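Local atomic coordinates of putative hydrolase (Chloroflexus aurantiacus J-10-fl, PDB entry 3CMN), a protein that has no confirmed activity but is probably a hydrolase, its largely helical chain belonging to the zincin-like metallopeptidase family. Residues E321-A326 with G356-R361; H270-V275 with P281-I286; L300-F305 with D311-Q316. All coordinates share one frame; numbering follows the deposited sequence.

Overall arrangement
Interactions 1 and 2 are buried helix-helix contacts, whereas interaction 3, partly buried, lays a loop without regular structure against a helix. Helix 283-307 serves twice, its start in interaction 2 and its later turns in interaction 3, at sites whose centres are about 25 Å apart. Interactions 1 and 2 touch each other: Asn325 OD1 lies 3.0 Å from His270 ND1, a probable hydrogen bond. Their chemistry differs with place. Two aromatic rings make interaction 1, farthest of the three from the chain centre; a ring meets carbonyl and amide oxygens in interaction 2; two leucines, a phenylalanine and an extended glutamine make up interaction 3, the most central and most extensive.

Interaction 1: residues E321-A326 with G356-R361; sequences EAFVNA and GQWIVR
Phe323 and Trp358 form a T-shaped (edge-to-face) pair between helix 319-331 and helix 355-363. The evidence is consistent: the phenyl centroid and that of the indole five-membered ring are 5.1 Å apart, and the planes meet at 75°. Phe323 CZ, the far corner of the ring, comes down on one indole face, 3.6 Å from Trp358 CD2, displaced toward the rim. Phe323 CE1 reaches down beside the indole to Trp358 CB at 3.7 Å, which lies in the phenyl plane. Trp358 has CG anti to its backbone N (chi1 -175°), which stands the indole up between the helices as a wall for the phenyl edge. A hydrogen bond from Trp358 NE1 to Asn345 O ties down the polar end of that wall, and Pro347 touches both rings.

Away from this tight, buried ring pair the contact is loose: Ala326 CB and Ile359 CD1 stay 6.2 Å apart, and Ile359 packs instead on Val327, Ala330 and Arg331. Farther out, Ala322 and Gln357 lie exposed. The arrangement is that of two helices bridged by one T-shaped aromatic pair, here joining helix 355-363, the last in the modelled chain, to helix 319-331 in a mainly helical protein assigned to the zincin-like metallopeptidases.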
loop_
_atom_site.group_PDB
_atom_site.type_symbol
_atom_site.label_atom_id
_atom_site.label_comp_id
_atom_site.label_asym_id
_atom_site.label_seq_id
_atom_site.Cartn_x
_atom_site.Cartn_y
_atom_site.Cartn_z
ATOM N N GLU A 321 7.741 -10.948 5.030
ATOM C CA GLU A 321 8.528 -11.340 3.862
ATOM C C GLU A 321 9.260 -12.668 4.070
ATOM O O GLU A 321 9.366 -13.480 3.155
ATOM C CB GLU A 321 9.536 -10.241 3.514
ATOM C CG GLU A 321 9.768 -10.101 2.012
ATOM C CD GLU A 321 10.864 -9.118 1.669
ATOM O OE1 GLU A 321 10.850 -7.994 2.208
ATOM O OE2 GLU A 321 11.733 -9.468 0.848
ATOM N N ALA A 322 9.761 -12.873 5.284
ATOM C CA ALA A 322 10.475 -14.089 5.651
ATOM C C ALA A 322 9.480 -15.234 5.684
ATOM O O ALA A 322 9.838 -16.388 5.437
ATOM C CB ALA A 322 11.131 -13.924 7.012
ATOM N N PHE A 323 8.228 -14.915 5.996
ATOM C CA PHE A 323 7.180 -15.925 6.013
ATOM C C PHE A 323 7.106 -16.487 4.598
ATOM O O PHE A 323 7.254 -17.684 4.383
ATOM C CB PHE A 323 5.826 -15.302 6.392
ATOM C CG PHE A 323 4.644 -16.186 6.083
ATOM C CD1 PHE A 323 4.181 -17.111 7.013
ATOM C CD2 PHE A 323 4.039 -16.141 4.827
ATOM C CE1 PHE A 323 3.135 -17.983 6.691
ATOM C CE2 PHE A 323 3.003 -17.007 4.500
ATOM C CZ PHE A 323 2.551 -17.928 5.433
ATOM N N VAL A 324 6.900 -15.597 3.635
ATOM C CA VAL A 324 6.786 -15.988 2.237
ATOM C C VAL A 324 8.060 -16.606 1.666
ATOM O O VAL A 324 7.987 -17.546 0.876
ATOM C CB VAL A 324 6.381 -14.783 1.360
ATOM C CG1 VAL A 324 6.198 -15.225 -0.081
ATOM C CG2 VAL A 324 5.090 -14.174 1.881
ATOM N N ASN A 325 9.224 -16.079 2.048
ATOM C CA ASN A 325 10.482 -16.622 1.546
ATOM C C ASN A 325 10.647 -18.021 2.100
ATOM O O ASN A 325 11.052 -18.944 1.395
ATOM C CB ASN A 325 11.668 -15.749 1.966
ATOM C CG ASN A 325 11.757 -14.457 1.170
ATOM O OD1 ASN A 325 11.455 -14.425 -0.028
ATOM N ND2 ASN A 325 12.191 -13.386 1.829
ATOM N N ALA A 326 10.311 -18.173 3.373
ATOM C CA ALA A 326 10.394 -19.460 4.026
ATOM C C ALA A 326 9.575 -20.490 3.249
ATOM O O ALA A 326 10.147 -21.374 2.607
ATOM C CB ALA A 326 9.877 -19.347 5.446
ATOM N N GLY A 356 6.073 -22.678 9.295
ATOM C CA GLY A 356 5.801 -24.099 9.441
ATOM C C GLY A 356 4.357 -24.400 9.786
ATOM O O GLY A 356 3.728 -25.250 9.153
ATOM N N GLN A 357 3.833 -23.706 10.796
ATOM C CA GLN A 357 2.449 -23.887 11.236
ATOM C C GLN A 357 1.503 -23.736 10.049
ATOM O O GLN A 357 0.556 -24.503 9.885
ATOM C CB GLN A 357 2.087 -22.839 12.296
ATOM C CG GLN A 357 1.554 -23.411 13.606
ATOM C CD GLN A 357 0.993 -22.339 14.536
ATOM O OE1 GLN A 357 -0.048 -21.737 14.259
ATOM N NE2 GLN A 357 1.688 -22.095 15.641
ATOM N N TRP A 358 1.769 -22.732 9.223
ATOM C CA TRP A 358 0.933 -22.460 8.064
ATOM C C TRP A 358 1.033 -23.554 7.004
ATOM O O TRP A 358 0.020 -23.960 6.421
ATOM C CB TRP A 358 1.328 -21.120 7.440
ATOM C CG TRP A 358 0.440 -20.712 6.310
ATOM C CD1 TRP A 358 -0.757 -20.060 6.401
ATOM C CD2 TRP A 358 0.686 -20.912 4.908
ATOM N NE1 TRP A 358 -1.269 -19.836 5.143
ATOM C CE2 TRP A 358 -0.405 -20.348 4.209
ATOM C CE3 TRP A 358 1.721 -21.513 4.177
ATOM C CZ2 TRP A 358 -0.489 -20.361 2.817
ATOM C CZ3 TRP A 358 1.639 -21.528 2.788
ATOM C CH2 TRP A 358 0.538 -20.954 2.120
ATOM N N ILE A 359 2.254 -24.019 6.747
ATOM C CA ILE A 359 2.469 -25.055 5.745
ATOM C C ILE A 359 1.707 -26.312 6.141
ATOM O O ILE A 359 1.051 -26.940 5.310
ATOM C CB ILE A 359 3.987 -25.338 5.563
ATOM C CG1 ILE A 359 4.663 -24.079 5.006
ATOM C CG2 ILE A 359 4.216 -26.520 4.614
ATOM C CD1 ILE A 359 6.140 -24.237 4.701
ATOM N N VAL A 360 1.762 -26.648 7.424
ATOM C CA VAL A 360 1.058 -27.811 7.931
ATOM C C VAL A 360 -0.453 -27.623 7.766
ATOM O O VAL A 360 -1.140 -28.490 7.217
ATOM C CB VAL A 360 1.397 -28.044 9.421
ATOM C CG1 VAL A 360 0.553 -29.162 9.989
ATOM C CG2 VAL A 360 2.862 -28.381 9.561
ATOM N N ARG A 361 -0.968 -26.487 8.228
ATOM C CA ARG A 361 -2.397 -26.209 8.121
ATOM C C ARG A 361 -2.898 -26.265 6.678
ATOM O O ARG A 361 -4.017 -26.719 6.428
ATOM C CB ARG A 361 -2.726 -24.839 8.729
ATOM C CG ARG A 361 -4.220 -24.498 8.737
ATOM C CD ARG A 361 -4.531 -23.328 9.674
ATOM N NE ARG A 361 -3.973 -22.054 9.227
ATOM C CZ ARG A 361 -4.575 -21.216 8.381
ATOM N NH1 ARG A 361 -5.772 -21.500 7.868
ATOM N NH2 ARG A 361 -3.981 -20.076 8.049
#

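Interaction 2: residues H270-V275 with P281-I286; sequences HVMNAV and PSFNQI
Phe283 pushes the far end of its ring against Met272 and Asn273, so one aromatic side chain meets two successive residues of helix 248-279. Followed in sequence, the segment begins with His270 turned to another neighbour: it faces helix 319-331, packing on Val324 and Val328. Val271 likewise serves a different interface, touching Tyr62 of helix 41-63.

Met272 meets the ring in two ways. Its backbone O is 3.6 Å from Phe283 CZ and equally near Phe283 CE1, approaching the ring obliquely. Its curled side chain brings Met272 CE to 4.2 Å from Phe283 CE1, a looser apolar contact. The same side chain packs on Trp180 and Leu183 of helix 174-193, which carries an HExxH sequence (His184, Glu185, His188) consistent with the zinc-binding motif of zincins, with no metal bound to it here.

At Asn273 the backbones are nearest, with CA 8.6 Å from Phe283 CA. Asn273 CA itself lies 3.8 Å from Phe283 CZ, while Asn273 OD1 sits at the ring edge, near its plane, 3.7 Å from Phe283 CE2. The amide and ring planes are 67° apart. On the other branch, Asn273 ND2 makes a weak hydrogen bond to Asn269 O. Ala274 and Val275 then turn away, to Tyr62 and Leu58. On the other helix, a trans chi1 (-166°) swings the Phe283 ring from the first turn of helix 283-307 out to helix 248-279.

The chemistry is mixed: a hydrocarbon ring supplies no N-H or O-H to the two oxygens, so attraction probably rests on dispersion and on weak electrostatics between the electropositive ring rim and the amide oxygen.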
loop_
_atom_site.group_PDB
_atom_site.type_symbol
_atom_site.label_atom_id
_atom_site.label_comp_id
_atom_site.label_asym_id
_atom_site.label_seq_id
_atom_site.Cartn_x
_atom_site.Cartn_y
_atom_site.Cartn_z
ATOM N N HIS A 270 8.226 -10.140 -2.299
ATOM C CA HIS A 270 8.765 -11.371 -2.844
ATOM C C HIS A 270 8.701 -11.336 -4.364
ATOM O O HIS A 270 9.620 -11.786 -5.051
ATOM C CB HIS A 270 7.974 -12.578 -2.350
ATOM C CG HIS A 270 8.491 -13.875 -2.879
ATOM N ND1 HIS A 270 9.588 -14.514 -2.338
ATOM C CD2 HIS A 270 8.106 -14.618 -3.943
ATOM C CE1 HIS A 270 9.855 -15.595 -3.047
ATOM N NE2 HIS A 270 8.972 -15.681 -4.026
ATOM N N VAL A 271 7.596 -10.820 -4.887
ATOM C CA VAL A 271 7.415 -10.715 -6.322
ATOM C C VAL A 271 8.437 -9.705 -6.858
ATOM O O VAL A 271 8.902 -9.822 -7.987
ATOM C CB VAL A 271 5.975 -10.253 -6.661
ATOM C CG1 VAL A 271 5.770 -10.232 -8.162
ATOM C CG2 VAL A 271 4.960 -11.186 -6.004
ATOM N N MET A 272 8.784 -8.718 -6.036
ATOM C CA MET A 272 9.764 -7.710 -6.427
ATOM C C MET A 272 11.116 -8.374 -6.703
ATOM O O MET A 272 11.738 -8.134 -7.739
ATOM C CB MET A 272 9.914 -6.658 -5.319
ATOM C CG MET A 272 8.818 -5.596 -5.321
ATOM S SD MET A 272 8.600 -4.880 -6.967
ATOM C CE MET A 272 10.253 -4.114 -7.221
ATOM N N ASN A 273 11.555 -9.213 -5.770
ATOM C CA ASN A 273 12.816 -9.929 -5.896
ATOM C C ASN A 273 12.871 -10.830 -7.126
ATOM O O ASN A 273 13.912 -10.945 -7.772
ATOM C CB ASN A 273 13.046 -10.786 -4.659
ATOM C CG ASN A 273 13.523 -9.986 -3.479
ATOM O OD1 ASN A 273 14.673 -9.561 -3.429
ATOM N ND2 ASN A 273 12.640 -9.773 -2.516
ATOM N N ALA A 274 11.750 -11.467 -7.444
ATOM C CA ALA A 274 11.682 -12.384 -8.575
ATOM C C ALA A 274 11.462 -11.739 -9.943
ATOM O O ALA A 274 11.893 -12.283 -10.957
ATOM C CB ALA A 274 10.600 -13.428 -8.318
ATOM N N VAL A 275 10.789 -10.596 -9.993
ATOM C CA VAL A 275 10.540 -9.944 -11.280
ATOM C C VAL A 275 11.421 -8.710 -11.466
ATOM O O VAL A 275 11.886 -8.431 -12.570
ATOM C CB VAL A 275 9.049 -9.513 -11.420
ATOM C CG1 VAL A 275 8.799 -8.894 -12.796
ATOM C CG2 VAL A 275 8.141 -10.709 -11.214
ATOM N N PRO A 281 19.334 -3.484 -12.891
ATOM C CA PRO A 281 20.750 -3.659 -12.549
ATOM C C PRO A 281 21.145 -3.034 -11.207
ATOM O O PRO A 281 22.066 -3.508 -10.545
ATOM C CB PRO A 281 21.486 -3.037 -13.746
ATOM C CG PRO A 281 20.453 -2.134 -14.389
ATOM C CD PRO A 281 19.187 -2.918 -14.243
ATOM N N SER A 282 20.442 -1.982 -10.801
ATOM C CA SER A 282 20.729 -1.319 -9.532
ATOM C C SER A 282 19.832 -1.842 -8.416
ATOM O O SER A 282 19.813 -1.287 -7.316
ATOM C CB SER A 282 20.555 0.199 -9.667
ATOM O OG SER A 282 19.268 0.539 -10.155
ATOM N N PHE A 283 19.113 -2.927 -8.697
ATOM C CA PHE A 283 18.199 -3.531 -7.733
ATOM C C PHE A 283 18.747 -3.624 -6.310
ATOM O O PHE A 283 18.119 -3.143 -5.365
ATOM C CB PHE A 283 17.783 -4.930 -8.188
ATOM C CG PHE A 283 16.594 -5.478 -7.442
ATOM C CD1 PHE A 283 15.297 -5.131 -7.825
ATOM C CD2 PHE A 283 16.766 -6.319 -6.342
ATOM C CE1 PHE A 283 14.186 -5.614 -7.126
ATOM C CE2 PHE A 283 15.665 -6.810 -5.633
ATOM C CZ PHE A 283 14.373 -6.457 -6.028
ATOM N N ASN A 284 19.904 -4.256 -6.150
ATOM C CA ASN A 284 20.487 -4.389 -4.823
ATOM C C ASN A 284 20.693 -3.006 -4.228
ATOM O O ASN A 284 20.373 -2.780 -3.056
ATOM C CB ASN A 284 21.812 -5.153 -4.891
ATOM C CG ASN A 284 21.625 -6.606 -5.309
ATOM O OD1 ASN A 284 20.893 -7.361 -4.668
ATOM N ND2 ASN A 284 22.286 -7.002 -6.391
ATOM N N GLN A 285 21.204 -2.082 -5.041
ATOM C CA GLN A 285 21.445 -0.708 -4.609
ATOM C C GLN A 285 20.184 -0.071 -4.016
ATOM O O GLN A 285 20.211 0.485 -2.909
ATOM C CB GLN A 285 21.912 0.147 -5.795
ATOM C CG GLN A 285 23.400 0.041 -6.147
ATOM C CD GLN A 285 23.802 -1.323 -6.686
ATOM O OE1 GLN A 285 23.208 -1.823 -7.639
ATOM N NE2 GLN A 285 24.823 -1.925 -6.080
ATOM N N ILE A 286 19.088 -0.154 -4.767
ATOM C CA ILE A 286 17.811 0.426 -4.354
ATOM C C ILE A 286 17.309 -0.168 -3.048
ATOM O O ILE A 286 17.060 0.561 -2.085
ATOM C CB ILE A 286 16.728 0.237 -5.451
ATOM C CG1 ILE A 286 17.187 0.890 -6.754
ATOM C CG2 ILE A 286 15.413 0.860 -5.006
ATOM C CD1 ILE A 286 16.284 0.600 -7.923
#

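Interaction 3: residues L300-F305 with D311-Q316; sequences LDQMVF and DLKLAQ
Gln302 and Leu314 lie alongside one another, their side chains heading opposite ways, where the loop after helix 283-307 returns along that helix. Gln302 is stretched out, chi1 and chi2 both within a degree of 180°, which carries its amide over the loop backbone. Its CG is 3.9 Å from Leu312 O. Gln302 NE2 is 2.9 Å from Leu314 N, but both are donors, so the closeness is not a hydrogen bond. The other amide atom, Gln302 OE1, accepts a hydrogen bond from Arg306 NH2, which would restrain the rotation of the group.

Leu314 sends its branch the other way. With CG anti to the carbonyl carbon (chi1 -60°), CD1 is carried against the helix backbone, 3.5 Å from Gln302 N and 3.7 Å from Gln302 CB. It crosses Asp301 at about a right angle, CD1 standing 3.8 Å from Asp301 OD2, whose hydrogen-bond partner is Ser145 OG.

Leu312 adopts a less common shape: CG sits between the backbone N and the carbonyl carbon (chi1 42°). Its two methyls meet different parts of Phe305, CD1 touching Phe305 CB at 3.8 Å and CD2 lying 4.1 Å from Phe305 CD2. Phe254 and Ile257 of helix 248-279 also touch Leu312, extending this apolar cluster.

The pairing of nearest CA atoms, Gln302 with Leu314 and Phe305 with Asp311, shows the loop running backward relative to the helix. Arg306, salt-bridged to Asp311, lies near the turn. This is a chain reversal beyond a helix C-terminus, with the following extended loop laid antiparallel to the last turns on its way to helix 319-331.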
loop_
_atom_site.group_PDB
_atom_site.type_symbol
_atom_site.label_atom_id
_atom_site.label_comp_id
_atom_site.label_asym_id
_atom_site.label_seq_id
_atom_site.Cartn_x
_atom_site.Cartn_y
_atom_site.Cartn_z
ATOM N N LEU A 300 3.771 5.488 8.779
ATOM C CA LEU A 300 2.719 6.400 8.352
ATOM C C LEU A 300 1.442 5.644 7.978
ATOM O O LEU A 300 0.336 6.151 8.163
ATOM C CB LEU A 300 3.203 7.251 7.173
ATOM C CG LEU A 300 4.419 8.169 7.407
ATOM C CD1 LEU A 300 4.863 8.750 6.072
ATOM C CD2 LEU A 300 4.084 9.294 8.396
ATOM N N ASP A 301 1.589 4.433 7.449
ATOM C CA ASP A 301 0.421 3.633 7.096
ATOM C C ASP A 301 -0.306 3.262 8.390
ATOM O O ASP A 301 -1.530 3.238 8.463
ATOM C CB ASP A 301 0.839 2.377 6.335
ATOM C CG ASP A 301 -0.337 1.656 5.716
ATOM O OD1 ASP A 301 -1.368 2.308 5.428
ATOM O OD2 ASP A 301 -0.228 0.433 5.499
ATOM N N GLN A 302 0.473 2.987 9.420
ATOM C CA GLN A 302 -0.078 2.648 10.713
ATOM C C GLN A 302 -0.763 3.876 11.327
ATOM O O GLN A 302 -1.867 3.781 11.882
ATOM C CB GLN A 302 1.046 2.181 11.616
ATOM C CG GLN A 302 0.585 1.775 12.978
ATOM C CD GLN A 302 1.739 1.331 13.825
ATOM O OE1 GLN A 302 1.950 1.848 14.916
ATOM N NE2 GLN A 302 2.507 0.372 13.323
ATOM N N MET A 303 -0.083 5.020 11.222
ATOM C CA MET A 303 -0.576 6.302 11.721
ATOM C C MET A 303 -1.983 6.565 11.196
ATOM O O MET A 303 -2.854 7.021 11.943
ATOM C CB MET A 303 0.370 7.435 11.273
ATOM C CG MET A 303 -0.028 8.875 11.674
ATOM S SD MET A 303 -1.410 9.676 10.791
ATOM C CE MET A 303 -0.654 10.111 9.244
ATOM N N VAL A 304 -2.203 6.282 9.915
ATOM C CA VAL A 304 -3.514 6.496 9.310
ATOM C C VAL A 304 -4.575 5.591 9.943
ATOM O O VAL A 304 -5.727 5.987 10.072
ATOM C CB VAL A 304 -3.487 6.256 7.778
ATOM C CG1 VAL A 304 -4.796 6.699 7.163
ATOM C CG2 VAL A 304 -2.340 7.014 7.147
ATOM N N PHE A 305 -4.194 4.375 10.331
ATOM C CA PHE A 305 -5.152 3.472 10.967
ATOM C C PHE A 305 -5.583 4.029 12.323
ATOM O O PHE A 305 -6.774 4.126 12.615
ATOM C CB PHE A 305 -4.562 2.066 11.164
ATOM C CG PHE A 305 -4.590 1.207 9.922
ATOM C CD1 PHE A 305 -3.531 1.222 9.019
ATOM C CD2 PHE A 305 -5.683 0.382 9.654
ATOM C CE1 PHE A 305 -3.560 0.425 7.865
ATOM C CE2 PHE A 305 -5.721 -0.416 8.506
ATOM C CZ PHE A 305 -4.658 -0.392 7.613
ATOM N N ASP A 311 -6.427 1.377 16.507
ATOM C CA ASP A 311 -5.187 1.467 17.263
ATOM C C ASP A 311 -4.376 0.185 17.251
ATOM O O ASP A 311 -3.956 -0.308 18.300
ATOM C CB ASP A 311 -5.480 1.885 18.704
ATOM C CG ASP A 311 -4.240 2.390 19.427
ATOM O OD1 ASP A 311 -3.577 1.593 20.129
ATOM O OD2 ASP A 311 -3.915 3.588 19.273
ATOM N N LEU A 312 -4.149 -0.343 16.054
ATOM C CA LEU A 312 -3.374 -1.561 15.880
ATOM C C LEU A 312 -1.907 -1.214 15.649
ATOM O O LEU A 312 -1.533 -0.042 15.665
ATOM C CB LEU A 312 -3.925 -2.354 14.700
ATOM C CG LEU A 312 -4.299 -1.551 13.452
ATOM C CD1 LEU A 312 -3.063 -1.024 12.730
ATOM C CD2 LEU A 312 -5.100 -2.454 12.551
ATOM N N LYS A 313 -1.088 -2.232 15.448
ATOM C CA LYS A 313 0.330 -2.013 15.209
ATOM C C LYS A 313 0.831 -2.872 14.055
ATOM O O LYS A 313 0.776 -4.092 14.138
ATOM C CB LYS A 313 1.135 -2.292 16.477
ATOM C CG LYS A 313 2.632 -2.086 16.320
ATOM C CD LYS A 313 3.367 -2.381 17.617
ATOM C CE LYS A 313 4.863 -2.164 17.464
ATOM N NZ LYS A 313 5.596 -2.430 18.732
ATOM N N LEU A 314 1.263 -2.223 12.990
ATOM C CA LEU A 314 1.798 -2.957 11.838
ATOM C C LEU A 314 3.129 -3.637 12.170
ATOM O O LEU A 314 3.748 -3.273 13.182
ATOM C CB LEU A 314 1.980 -2.022 10.638
ATOM C CG LEU A 314 0.719 -1.329 10.114
ATOM C CD1 LEU A 314 1.052 -0.430 8.932
ATOM C CD2 LEU A 314 -0.335 -2.355 9.725
ATOM N N ALA A 315 3.557 -4.590 11.373
ATOM C CA ALA A 315 4.815 -5.268 11.641
ATOM C C ALA A 315 5.942 -4.702 10.788
ATOM O O ALA A 315 5.747 -4.339 9.626
ATOM C CB ALA A 315 4.672 -6.763 11.407
ATOM N N GLN A 316 7.138 -4.627 11.383
ATOM C CA GLN A 316 8.334 -4.093 10.734
ATOM C C GLN A 316 8.444 -4.424 9.253
ATOM O O GLN A 316 7.953 -3.691 8.396
ATOM C CB GLN A 316 9.577 -4.594 11.463
#